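Local coordinates for protein phytanoyl-CoA dioxygenase (Streptomyces malaysiense, PDB 6ZYL) that hydroxylates the beta position of a residue in thioholgamide, as a non-heme monooxygenase that probably depends on iron and 2-oxoglutarate, at residues R145-L150 with G158-A163. Sequence-based numbering, arbitrary orientation.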
ATOM      1  N   ARG A 145       4.474  -4.704  -0.054  1.00 20.89           N
ATOM      2  CA  ARG A 145       3.399  -3.795  -0.424  1.00 22.07           C
ATOM      3  C   ARG A 145       2.890  -4.176  -1.809  1.00 21.99           C
ATOM      4  O   ARG A 145       3.670  -4.236  -2.766  1.00 20.39           O
ATOM      5  CB  ARG A 145       3.869  -2.341  -0.407  1.00 21.26           C
ATOM      6  CG  ARG A 145       2.816  -1.364  -0.907  1.00 22.33           C
ATOM      7  CD  ARG A 145       3.177   0.076  -0.576  1.00 23.08           C
ATOM      8  NE  ARG A 145       3.036   0.361   0.849  1.00 24.28           N
ATOM      9  CZ  ARG A 145       3.125   1.575   1.380  1.00 24.84           C
ATOM     10  NH1 ARG A 145       3.353   2.623   0.603  1.00 24.44           N
ATOM     11  NH2 ARG A 145       2.983   1.741   2.688  1.00 23.21           N
ATOM     12  N   VAL A 146       1.590  -4.434  -1.909  1.00 21.85           N
ATOM     13  CA  VAL A 146       0.935  -4.731  -3.178  1.00 22.42           C
ATOM     14  C   VAL A 146       0.336  -3.436  -3.708  1.00 21.81           C
ATOM     15  O   VAL A 146      -0.525  -2.829  -3.062  1.00 21.67           O
ATOM     16  CB  VAL A 146      -0.139  -5.818  -3.018  1.00 21.54           C
ATOM     17  CG1 VAL A 146      -0.853  -6.055  -4.342  1.00 24.37           C
ATOM     18  CG2 VAL A 146       0.490  -7.105  -2.500  1.00 21.49           C
ATOM     19  N   TRP A 147       0.793  -3.018  -4.884  1.00 21.07           N
ATOM     20  CA  TRP A 147       0.437  -1.745  -5.510  1.00 19.37           C
ATOM     21  C   TRP A 147      -0.494  -2.066  -6.673  1.00 21.66           C
ATOM     22  O   TRP A 147      -0.037  -2.420  -7.764  1.00 20.44           O
ATOM     23  CB  TRP A 147       1.710  -1.040  -5.962  1.00 22.45           C
ATOM     24  CG  TRP A 147       1.605   0.401  -6.332  1.00 21.63           C
ATOM     25  CD1 TRP A 147       1.401   1.455  -5.492  1.00 22.34           C
ATOM     26  CD2 TRP A 147       1.761   0.953  -7.642  1.00 22.30           C
ATOM     27  NE1 TRP A 147       1.406   2.632  -6.202  1.00 22.97           N
ATOM     28  CE2 TRP A 147       1.622   2.350  -7.526  1.00 22.98           C
ATOM     29  CE3 TRP A 147       1.997   0.401  -8.905  1.00 20.50           C
ATOM     30  CZ2 TRP A 147       1.711   3.202  -8.625  1.00 22.57           C
ATOM     31  CZ3 TRP A 147       2.085   1.250  -9.996  1.00 18.46           C
ATOM     32  CH2 TRP A 147       1.943   2.633  -9.849  1.00 21.52           C
ATOM     33  N   VAL A 148      -1.795  -1.949  -6.432  1.00 22.33           N
ATOM     34  CA  VAL A 148      -2.808  -2.366  -7.396  1.00 22.00           C
ATOM     35  C   VAL A 148      -3.156  -1.190  -8.298  1.00 22.07           C
ATOM     36  O   VAL A 148      -3.478  -0.097  -7.817  1.00 20.92           O
ATOM     37  CB  VAL A 148      -4.063  -2.897  -6.685  1.00 20.56           C
ATOM     38  CG1 VAL A 148      -5.102  -3.340  -7.710  1.00 22.18           C
ATOM     39  CG2 VAL A 148      -3.709  -4.037  -5.745  1.00 21.59           C
ATOM     40  N   ALA A 149      -3.115  -1.423  -9.608  1.00 20.32           N
ATOM     41  CA  ALA A 149      -3.454  -0.405 -10.596  1.00 22.43           C
ATOM     42  C   ALA A 149      -4.961  -0.422 -10.829  1.00 22.43           C
ATOM     43  O   ALA A 149      -5.498  -1.379 -11.397  1.00 20.69           O
ATOM     44  CB  ALA A 149      -2.701  -0.647 -11.902  1.00 23.87           C
ATOM     45  N   LEU A 150      -5.646   0.634 -10.386  1.00 21.64           N
ATOM     46  CA  LEU A 150      -7.064   0.777 -10.690  1.00 22.48           C
ATOM     47  C   LEU A 150      -7.272   1.414 -12.057  1.00 24.37           C
ATOM     48  O   LEU A 150      -8.273   1.129 -12.723  1.00 23.26           O
ATOM     49  CB  LEU A 150      -7.757   1.600  -9.606  1.00 23.66           C
ATOM     50  CG  LEU A 150      -7.764   0.982  -8.207  1.00 23.47           C
ATOM     51  CD1 LEU A 150      -8.595   1.833  -7.250  1.00 26.32           C
ATOM     52  CD2 LEU A 150      -8.280  -0.448  -8.230  1.00 21.85           C
ATOM     53  N   GLY A 158       2.269   9.564 -14.525  1.00 26.35           N
ATOM     54  CA  GLY A 158       2.775   9.755 -13.179  1.00 27.91           C
ATOM     55  C   GLY A 158       3.068   8.473 -12.433  1.00 29.22           C
ATOM     56  O   GLY A 158       2.841   8.384 -11.222  1.00 29.84           O
ATOM     57  N   THR A 159       3.590   7.476 -13.134  1.00 30.29           N
ATOM     58  CA  THR A 159       3.772   6.180 -12.507  1.00 29.81           C
ATOM     59  C   THR A 159       5.020   6.168 -11.624  1.00 27.68           C
ATOM     60  O   THR A 159       5.853   7.078 -11.643  1.00 25.88           O
ATOM     61  CB  THR A 159       3.862   5.075 -13.561  1.00 31.31           C
ATOM     62  OG1 THR A 159       3.731   3.798 -12.922  1.00 25.89           O
ATOM     63  CG2 THR A 159       5.192   5.138 -14.297  1.00 27.83           C
ATOM     64  N   MET A 160       5.132   5.099 -10.843  1.00 27.71           N
ATOM     65  CA  MET A 160       6.247   4.875  -9.940  1.00 26.73           C
ATOM     66  C   MET A 160       7.417   4.241 -10.680  1.00 27.45           C
ATOM     67  O   MET A 160       7.236   3.469 -11.626  1.00 26.71           O
ATOM     68  CB  MET A 160       5.777   3.968  -8.804  1.00 26.40           C
ATOM     69  CG  MET A 160       6.751   3.684  -7.692  1.00 28.79           C
ATOM     70  SD  MET A 160       5.821   3.061  -6.264  1.00 26.61           S
ATOM     71  CE  MET A 160       4.980   1.643  -6.970  1.00 22.87           C
ATOM     72  N   ARG A 161       8.626   4.596 -10.251  1.00 27.77           N
ATOM     73  CA  ARG A 161       9.855   3.986 -10.738  1.00 27.90           C
ATOM     74  C   ARG A 161      10.519   3.221  -9.601  1.00 26.37           C
ATOM     75  O   ARG A 161      10.543   3.694  -8.462  1.00 25.65           O
ATOM     76  CB  ARG A 161      10.854   5.023 -11.260  1.00 33.57           C
ATOM     77  CG  ARG A 161      10.311   6.082 -12.184  1.00 43.62           C
ATOM     78  CD  ARG A 161      11.462   6.791 -12.899  1.00 42.38           C
ATOM     79  NE  ARG A 161      12.127   7.794 -12.064  1.00 35.76           N
ATOM     80  CZ  ARG A 161      11.570   8.939 -11.681  1.00 40.53           C
ATOM     81  NH1 ARG A 161      10.329   9.229 -12.047  1.00 42.46           N
ATOM     82  NH2 ARG A 161      12.250   9.794 -10.929  1.00 39.44           N
ATOM     83  N   TYR A 162      11.090   2.061  -9.914  1.00 24.57           N
ATOM     84  CA  TYR A 162      11.810   1.265  -8.930  1.00 25.61           C
ATOM     85  C   TYR A 162      13.314   1.349  -9.166  1.00 30.82           C
ATOM     86  O   TYR A 162      13.772   1.509 -10.299  1.00 29.64           O
ATOM     87  CB  TYR A 162      11.400  -0.210  -8.985  1.00 24.83           C
ATOM     88  CG  TYR A 162      10.026  -0.539  -8.460  1.00 23.76           C
ATOM     89  CD1 TYR A 162       9.452   0.182  -7.422  1.00 25.00           C
ATOM     90  CD2 TYR A 162       9.306  -1.594  -9.001  1.00 25.44           C
ATOM     91  CE1 TYR A 162       8.192  -0.139  -6.945  1.00 24.08           C
ATOM     92  CE2 TYR A 162       8.058  -1.922  -8.533  1.00 25.25           C
ATOM     93  CZ  TYR A 162       7.502  -1.196  -7.508  1.00 24.05           C
ATOM     94  OH  TYR A 162       6.249  -1.538  -7.061  1.00 25.22           O
ATOM     95  N   ALA A 163      14.080   1.214  -8.082  1.00 30.77           N
ATOM     96  CA  ALA A 163      15.536   1.078  -8.135  1.00 30.49           C
ATOM     97  C   ALA A 163      15.862  -0.377  -7.807  1.00 26.21           C
ATOM     98  O   ALA A 163      15.854  -0.777  -6.639  1.00 26.76           O
ATOM     99  CB  ALA A 163      16.218   2.041  -7.167  1.00 32.76           C
TER
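The indole of Trp147 carries the methyl group of Met160 on one of its faces: CE stands 3.4 Å from the centroid of the five-membered ring and only 14° off the ring normal, a CH-pi contact. Behind the methyl, SD stands 4.5 Å from the same centroid, over the same face, and makes this a Met-aromatic contact as well. Within the indole the methyl comes nearest to the fused bond, with Met160 CE 3.4 Å from Trp147 CD2. The two side chains approach each other from opposite directions; the methionine runs out extended and then bends at its last torsion (chi3 57°), which brings CE down over the indole. Farther back, CB of Met160 touches the six-membered ring at Trp147 CZ2, 4.1 Å away. Thr159 OG1, hydrogen-bonded to the backbone O of Val202, lies obliquely to that ring, 3.7 Å from Trp147 CH2. At the pyrrole side, Trp147 NE1 hydrogen-bonds a tartaric acid molecule, probably from the crystallisation liquor. Strand 143-149 belongs to the large mixed sheet, where Asn231 of strand 229-237 touches the tryptophan, and strand 160-162 to the smaller antiparallel one, where His218 of strand 217-220 touches the methionine, so the side chains bridge two layers of the double-stranded beta-helix core expected of this family. No hydrogen bond joins the two segments, and their nearest CA atoms, those of Trp147 and Met160, are 9.9 Å apart. Replacing Trp147 by an alanine would remove the indole and is likely to leave the Met160 methyl without the ring face it lies on, and the tartaric acid without that donor. The chemistry is divided within one indole: its face receives a methyl that the sulfur behind it probably makes a better C-H partner for the pi cloud, whereas its N-H is bonded to the tartaric acid.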